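UDP-galactopyranose mutase (Deinococcus radiodurans, PDB 3HDQ) probably catalyses the interconversion of UDP-galactopyranose and UDP-galactofuranose, using a bound FAD cofactor. Local coordinates at residues R244-A247 and D248-P251; L230-P233 and N234-V237; V261-F264 and F265-Y269. One frame throughout, in Å; residues are numbered along the deposited sequence.

In the fold
Along the chain the order is contact 2, contact 1, contact 3, and all three border the five-stranded parallel sheet of the FAD-binding, Rossmann-like part. Contact 2 turns from helix 222-229 into strand 235-239, an outermost strand of that sheet within the chain. Contact 1 lies in the loop leading on to strand 252-257, and contact 3 ends the short helix after that strand. Centres of contacts 1 and 2 are about 19 Å apart, those of 1 and 3 about 18 Å, and those of 2 and 3 about 29 Å. Contacts 1 and 3 touch through Arg244 and Ala263. Contacts 1 and 2 meet only across the dimer, where Lys236 of one subunit bridges to Glu245 of the other.

Contact 1. Residues R244-A247 and D248-P251; sequences REIA and DFIP
Ile246 and Ile250, four residues apart, meet through side chains that lie across one another, with Ile246 CG1 3.4 Å from Ile250 CD1. Ile250 is extended: its CG1 stands anti to the carbonyl carbon and CD1 continues the chain outward, which carries the methyl to the Ile246 branch. Ile246 CD1 turns instead to Phe249, 3.6 Å from Phe249 CZ. The Phe249 ring is folded back because CG sits between the backbone N and the carbonyl carbon (chi1 60°). That rotation sets one ring face over Ile246 O, which lies 3.9 Å from the ring plane and beneath its centre, and brings Phe249 CE1 to 3.3 Å from Glu245 O. These residues belong to the loop joining strands 235-239 and 252-257, which are separated in the parallel Rossmann-like sheet by strands 55-58 and 30-35. Ile246 O holds the bend together by accepting two amides: Phe249 N, three residues on, at 3.2 Å in a beta-turn-type bond, and Ile250 N, four residues on, at 3.1 Å in an alpha-turn-type bond almost in line with the carbonyl (173°). Two waters brace the backbone further. Water 1 links Arg244 O to Asp248 N, and water 2 donates to both Ala247 O and Ile250 O. The acidic side chains look to the second subunit: Glu245 forms salt bridges with its Lys236 and Arg54, and Asp248 with its Lys28. Ile250 packs on Ile250 of that subunit, and Ile246 on its Phe30.

Contact 2. Residues L230-P233 and N234-V237; sequences LSSP and NIKV
Ile235 folds back against Leu230 and Ser232, and each of its side-chain carbons has a partner there. Ile235 CB lies 3.8 Å from Leu230 O, and the CG2 branch stays beside the same oxygen at 3.9 Å. The other branch departs with CG1 anti to the carbonyl carbon (chi1 -60°), which takes it to Ser232 CB at 4.0 Å. At the tip, CD1 reaches over Leu230 CA, also at 4.0 Å, with Ser232 CB close by. Behind this side chain the backbone makes a type I beta turn from Ser232 to Ile235, closed by Ile235 N donating to Ser232 O over 3.1 Å. An ST turn is nested in it: Ser232 OG accepts from Asn234 N at 3.0 Å. Together the two turns bend the chain sharply from the exit of helix 222-229 into strand 235-239 of the parallel sheet, and Ile235 packs on Ala45 and Ala49 of helix 39-50. From the strand, Lys236 starts away from the turn but bends at chi2 and chi3, which returns NZ to Pro233 O at 2.6 Å, the C=O...N angle being 157°. Asn240 O of the second subunit also accepts from this ammonium. A methionine in its place would probably leave Pro233 O without this donor and Glu245 of the second subunit without one of its charged mates at the interface. Asn234 ND2 bonds to Ala49 O, while Val237 pairs antiparallel with a strand of the second subunit, extending the sheet across the dimer.

Contact 3. Residues V261-F264 and F265-Y269; sequences VDAF and FDFCY
A Schellman motif joins Asp262 and Ala263 to Asp266 and Phe267 and ends the short helix 261-264. Its two diagnostic bonds are present: Phe267 N donates to Asp262 O over 2.9 Å, and Asp266 N to Ala263 O over 3.1 Å. Asp266, with a positive phi of 52°, is the C-prime residue, and Phe267 after it also has a positive phi. Phe265 N makes merely weak bonds to Val261 O and Asp262 O, matching the weak hydrogen bonding of this short helix. The reversal swings the Phe267 ring back over the helix. One face covers Ala263, whose CA lies 3.8 Å from the ring centroid in a CH-pi contact, while Phe267 CZ touches Ala263 CB at 3.5 Å. Asp262 approaches the same ring differently: its OD2 lies in the ring plane at the edge, 3.5 Å from Phe267 CE1, where the ring hydrogens would probably suit a negative oxygen. That oxygen is also held by Lys271 and by Leu272 N. On another side of the turn, Phe264 and Phe265 form a T-shaped pair, centroids 4.9 Å apart and planes at 77°. Phe264 CG extends anti to the backbone N (chi1 -176°), which places CD2 over the centre of the Phe265 face, 3.6 Å from Phe265 CZ. The Phe264 ring then continues into an aromatic cluster with Tyr257, with Phe361 and with Tyr243, a residue that binds FAD. In this way Phe264 meets strand 359-361, while Phe265 and Asp262 meet helix 340-355 through Leu352 and Tyr349 respectively.

Contact 1. Residues R244-A247 and D248-P251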
loop_
_atom_site.group_PDB
_atom_site.type_symbol
_atom_site.label_atom_id
_atom_site.label_comp_id
_atom_site.label_asym_id
_atom_site.label_seq_id
_atom_site.Cartn_x
_atom_site.Cartn_y
_atom_site.Cartn_z
ATOM N N ARG A 244 -14.288 -17.628 -5.032
ATOM C CA ARG A 244 -15.414 -18.171 -5.771
ATOM C C ARG A 244 -15.660 -17.481 -7.116
ATOM O O ARG A 244 -16.154 -18.106 -8.046
ATOM C CB ARG A 244 -16.667 -18.180 -4.902
ATOM C CG ARG A 244 -16.524 -19.129 -3.716
ATOM C CD ARG A 244 -17.768 -19.147 -2.848
ATOM N NE ARG A 244 -17.955 -17.895 -2.119
ATOM C CZ ARG A 244 -17.935 -17.788 -0.794
ATOM N NH1 ARG A 244 -17.739 -18.871 -0.043
ATOM N NH2 ARG A 244 -18.121 -16.603 -0.219
ATOM N N GLU A 245 -15.298 -16.208 -7.239
ATOM C CA GLU A 245 -15.430 -15.527 -8.527
ATOM C C GLU A 245 -14.424 -16.062 -9.551
ATOM O O GLU A 245 -14.495 -15.721 -10.727
ATOM C CB GLU A 245 -15.267 -14.015 -8.381
ATOM C CG GLU A 245 -16.188 -13.369 -7.353
ATOM C CD GLU A 245 -15.875 -11.897 -7.147
ATOM O OE1 GLU A 245 -15.213 -11.553 -6.146
ATOM O OE2 GLU A 245 -16.265 -11.085 -8.006
ATOM N N ILE A 246 -13.527 -16.940 -9.106
ATOM C CA ILE A 246 -12.357 -17.311 -9.898
ATOM C C ILE A 246 -12.179 -18.825 -10.067
ATOM O O ILE A 246 -11.632 -19.288 -11.070
ATOM C CB ILE A 246 -11.087 -16.675 -9.274
ATOM C CG1 ILE A 246 -10.460 -15.708 -10.262
ATOM C CG2 ILE A 246 -10.107 -17.713 -8.722
ATOM C CD1 ILE A 246 -11.426 -14.637 -10.667
ATOM N N ALA A 247 -12.668 -19.586 -9.093
ATOM C CA ALA A 247 -12.414 -21.028 -9.007
ATOM C C ALA A 247 -13.007 -21.905 -10.123
ATOM O O ALA A 247 -12.594 -23.042 -10.296
ATOM C CB ALA A 247 -12.843 -21.553 -7.642
ATOM N N ASP A 248 -13.968 -21.386 -10.877
ATOM C CA ASP A 248 -14.553 -22.159 -11.964
ATOM C C ASP A 248 -13.671 -22.201 -13.201
ATOM O O ASP A 248 -13.750 -23.143 -13.986
ATOM C CB ASP A 248 -15.926 -21.606 -12.345
ATOM C CG ASP A 248 -16.983 -21.949 -11.329
ATOM O OD1 ASP A 248 -16.708 -22.826 -10.481
ATOM O OD2 ASP A 248 -18.082 -21.349 -11.379
ATOM N N PHE A 249 -12.832 -21.187 -13.386
ATOM C CA PHE A 249 -12.070 -21.100 -14.627
ATOM C C PHE A 249 -10.550 -21.010 -14.492
ATOM O O PHE A 249 -9.831 -21.308 -15.436
ATOM C CB PHE A 249 -12.610 -19.986 -15.536
ATOM C CG PHE A 249 -12.570 -18.615 -14.921
ATOM C CD1 PHE A 249 -13.703 -18.069 -14.337
ATOM C CD2 PHE A 249 -11.406 -17.860 -14.953
ATOM C CE1 PHE A 249 -13.673 -16.794 -13.782
ATOM C CE2 PHE A 249 -11.367 -16.592 -14.403
ATOM C CZ PHE A 249 -12.503 -16.058 -13.816
ATOM N N ILE A 250 -10.042 -20.608 -13.338
ATOM C CA ILE A 250 -8.596 -20.595 -13.190
ATOM C C ILE A 250 -8.122 -21.952 -12.698
ATOM O O ILE A 250 -8.492 -22.379 -11.612
ATOM C CB ILE A 250 -8.097 -19.496 -12.236
ATOM C CG1 ILE A 250 -8.392 -18.107 -12.796
ATOM C CG2 ILE A 250 -6.599 -19.633 -12.021
ATOM C CD1 ILE A 250 -7.810 -16.994 -11.946
ATOM N N PRO A 251 -7.290 -22.635 -13.497
ATOM C CA PRO A 251 -6.787 -23.964 -13.132
ATOM C C PRO A 251 -5.788 -23.951 -11.962
ATOM O O PRO A 251 -4.806 -23.198 -11.999
ATOM C CB PRO A 251 -6.100 -24.444 -14.414
ATOM C CG PRO A 251 -5.763 -23.220 -15.158
ATOM C CD PRO A 251 -6.789 -22.182 -14.805
HETATM O O HOH W 1 -15.474 -18.827 -10.669
HETATM O O HOH W 2 -10.517 -24.005 -11.643
#

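Contact 2. Residues L230-P233 and N234-V237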
loop_
_atom_site.group_PDB
_atom_site.type_symbol
_atom_site.label_atom_id
_atom_site.label_comp_id
_atom_site.label_asym_id
_atom_site.label_seq_id
_atom_site.Cartn_x
_atom_site.Cartn_y
_atom_site.Cartn_z
ATOM N N LEU A 230 5.615 -11.890 0.058
ATOM C CA LEU A 230 4.921 -12.249 -1.175
ATOM C C LEU A 230 5.682 -11.781 -2.419
ATOM O O LEU A 230 5.117 -11.733 -3.509
ATOM C CB LEU A 230 3.507 -11.656 -1.169
ATOM C CG LEU A 230 2.623 -11.980 0.042
ATOM C CD1 LEU A 230 1.256 -11.320 -0.095
ATOM C CD2 LEU A 230 2.473 -13.471 0.187
ATOM N N SER A 231 6.960 -11.453 -2.261
ATOM C CA SER A 231 7.729 -10.853 -3.353
ATOM C C SER A 231 8.241 -11.833 -4.412
ATOM O O SER A 231 8.554 -11.419 -5.529
ATOM C CB SER A 231 8.913 -10.044 -2.802
ATOM O OG SER A 231 9.823 -10.900 -2.141
ATOM N N SER A 232 8.357 -13.110 -4.056
ATOM C CA SER A 232 8.873 -14.118 -4.982
ATOM C C SER A 232 8.203 -14.050 -6.357
ATOM O O SER A 232 7.003 -13.798 -6.460
ATOM C CB SER A 232 8.703 -15.528 -4.413
ATOM O OG SER A 232 8.844 -16.507 -5.437
ATOM N N PRO A 233 8.986 -14.281 -7.416
ATOM C CA PRO A 233 8.477 -14.410 -8.791
ATOM C C PRO A 233 7.401 -15.496 -8.943
ATOM O O PRO A 233 6.549 -15.364 -9.811
ATOM C CB PRO A 233 9.723 -14.788 -9.594
ATOM C CG PRO A 233 10.863 -14.259 -8.797
ATOM C CD PRO A 233 10.452 -14.353 -7.352
ATOM N N ASN A 234 7.439 -16.530 -8.107
ATOM C CA ASN A 234 6.442 -17.608 -8.137
ATOM C C ASN A 234 5.120 -17.262 -7.462
ATOM O O ASN A 234 4.228 -18.103 -7.361
ATOM C CB ASN A 234 7.004 -18.867 -7.470
ATOM C CG ASN A 234 8.094 -19.526 -8.295
ATOM O OD1 ASN A 234 8.194 -19.297 -9.499
ATOM N ND2 ASN A 234 8.914 -20.349 -7.652
ATOM N N ILE A 235 4.986 -16.041 -6.967
ATOM C CA ILE A 235 3.761 -15.673 -6.266
ATOM C C ILE A 235 2.968 -14.614 -7.040
ATOM O O ILE A 235 3.450 -13.508 -7.267
ATOM C CB ILE A 235 4.067 -15.191 -4.830
ATOM C CG1 ILE A 235 4.759 -16.304 -4.045
ATOM C CG2 ILE A 235 2.794 -14.788 -4.112
ATOM C CD1 ILE A 235 4.971 -15.975 -2.570
ATOM N N LYS A 236 1.762 -14.977 -7.468
ATOM C CA LYS A 236 0.851 -14.044 -8.120
ATOM C C LYS A 236 -0.178 -13.606 -7.094
ATOM O O LYS A 236 -0.759 -14.441 -6.397
ATOM C CB LYS A 236 0.149 -14.702 -9.315
ATOM C CG LYS A 236 1.093 -15.339 -10.329
ATOM C CD LYS A 236 2.167 -14.361 -10.754
ATOM C CE LYS A 236 3.461 -15.087 -11.042
ATOM N NZ LYS A 236 4.620 -14.160 -11.169
ATOM N N VAL A 237 -0.403 -12.299 -6.996
ATOM C CA VAL A 237 -1.276 -11.768 -5.958
ATOM C C VAL A 237 -2.536 -11.130 -6.532
ATOM O O VAL A 237 -2.467 -10.158 -7.270
ATOM C CB VAL A 237 -0.549 -10.734 -5.114
ATOM C CG1 VAL A 237 -1.423 -10.310 -3.940
ATOM C CG2 VAL A 237 0.787 -11.289 -4.640
#

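Contact 3. Residues V261-F264 and F265-Y269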
loop_
_atom_site.group_PDB
_atom_site.type_symbol
_atom_site.label_atom_id
_atom_site.label_comp_id
_atom_site.label_asym_id
_atom_site.label_seq_id
_atom_site.Cartn_x
_atom_site.Cartn_y
_atom_site.Cartn_z
ATOM N N VAL A 261 -14.720 -21.598 8.012
ATOM C CA VAL A 261 -15.059 -22.932 7.489
ATOM C C VAL A 261 -16.508 -23.104 7.096
ATOM O O VAL A 261 -16.797 -23.840 6.168
ATOM C CB VAL A 261 -14.782 -24.094 8.475
ATOM C CG1 VAL A 261 -13.696 -25.021 7.937
ATOM C CG2 VAL A 261 -14.514 -23.585 9.877
ATOM N N ASP A 262 -17.426 -22.487 7.829
ATOM C CA ASP A 262 -18.830 -22.754 7.561
ATOM C C ASP A 262 -19.173 -22.306 6.145
ATOM O O ASP A 262 -19.842 -23.027 5.411
ATOM C CB ASP A 262 -19.771 -22.150 8.623
ATOM C CG ASP A 262 -19.535 -20.659 8.859
ATOM O OD1 ASP A 262 -18.506 -20.124 8.395
ATOM O OD2 ASP A 262 -20.384 -20.020 9.515
ATOM N N ALA A 263 -18.664 -21.140 5.757
ATOM C CA ALA A 263 -18.931 -20.565 4.440
ATOM C C ALA A 263 -18.383 -21.427 3.318
ATOM O O ALA A 263 -18.982 -21.512 2.251
ATOM C CB ALA A 263 -18.356 -19.149 4.336
ATOM N N PHE A 264 -17.240 -22.059 3.551
ATOM C CA PHE A 264 -16.649 -22.895 2.515
ATOM C C PHE A 264 -17.615 -24.014 2.145
ATOM O O PHE A 264 -17.720 -24.405 0.983
ATOM C CB PHE A 264 -15.316 -23.469 2.975
ATOM C CG PHE A 264 -14.606 -24.255 1.920
ATOM C CD1 PHE A 264 -13.747 -23.625 1.029
ATOM C CD2 PHE A 264 -14.799 -25.620 1.806
ATOM C CE1 PHE A 264 -13.095 -24.351 0.050
ATOM C CE2 PHE A 264 -14.149 -26.348 0.829
ATOM C CZ PHE A 264 -13.298 -25.711 -0.050
ATOM N N PHE A 265 -18.329 -24.518 3.145
ATOM C CA PHE A 265 -19.248 -25.616 2.932
ATOM C C PHE A 265 -20.696 -25.112 2.925
ATOM O O PHE A 265 -21.613 -25.806 3.369
ATOM C CB PHE A 265 -19.026 -26.704 3.989
ATOM C CG PHE A 265 -17.686 -27.394 3.875
ATOM C CD1 PHE A 265 -16.676 -27.148 4.798
ATOM C CD2 PHE A 265 -17.436 -28.291 2.841
ATOM C CE1 PHE A 265 -15.448 -27.781 4.691
ATOM C CE2 PHE A 265 -16.203 -28.933 2.729
ATOM C CZ PHE A 265 -15.212 -28.679 3.656
ATOM N N ASP A 266 -20.885 -23.897 2.419
ATOM C CA ASP A 266 -22.216 -23.339 2.179
ATOM C C ASP A 266 -23.142 -23.398 3.398
ATOM O O ASP A 266 -24.353 -23.576 3.252
ATOM C CB ASP A 266 -22.890 -24.039 0.988
ATOM C CG ASP A 266 -22.181 -23.769 -0.339
ATOM O OD1 ASP A 266 -21.598 -22.674 -0.517
ATOM O OD2 ASP A 266 -22.219 -24.659 -1.219
ATOM N N PHE A 267 -22.573 -23.250 4.593
ATOM C CA PHE A 267 -23.358 -23.255 5.827
ATOM C C PHE A 267 -24.300 -24.460 5.895
ATOM O O PHE A 267 -25.386 -24.381 6.471
ATOM C CB PHE A 267 -24.137 -21.941 5.961
ATOM C CG PHE A 267 -23.298 -20.712 5.685
ATOM C CD1 PHE A 267 -22.465 -20.183 6.665
ATOM C CD2 PHE A 267 -23.329 -20.099 4.438
ATOM C CE1 PHE A 267 -21.686 -19.055 6.409
ATOM C CE2 PHE A 267 -22.558 -18.972 4.173
ATOM C CZ PHE A 267 -21.729 -18.449 5.161
ATOM N N CYS A 268 -23.868 -25.572 5.310
ATOM C CA CYS A 268 -24.691 -26.780 5.235
ATOM C C CYS A 268 -25.099 -27.353 6.600
ATOM O O CYS A 268 -26.021 -28.162 6.683
ATOM C CB CYS A 268 -24.022 -27.857 4.364
ATOM S SG CYS A 268 -22.578 -28.683 5.085
ATOM N N TYR A 269 -24.428 -26.938 7.669
ATOM C CA TYR A 269 -24.842 -27.362 9.005
ATOM C C TYR A 269 -25.341 -26.186 9.833
ATOM O O TYR A 269 -25.479 -26.301 11.041
ATOM C CB TYR A 269 -23.712 -28.056 9.773
ATOM C CG TYR A 269 -23.162 -29.325 9.149
ATOM C CD1 TYR A 269 -23.958 -30.449 8.982
ATOM C CD2 TYR A 269 -21.833 -29.403 8.759
ATOM C CE1 TYR A 269 -23.445 -31.615 8.421
ATOM C CE2 TYR A 269 -21.310 -30.558 8.199
ATOM C CZ TYR A 269 -22.121 -31.659 8.028
ATOM O OH TYR A 269 -21.602 -32.804 7.469
#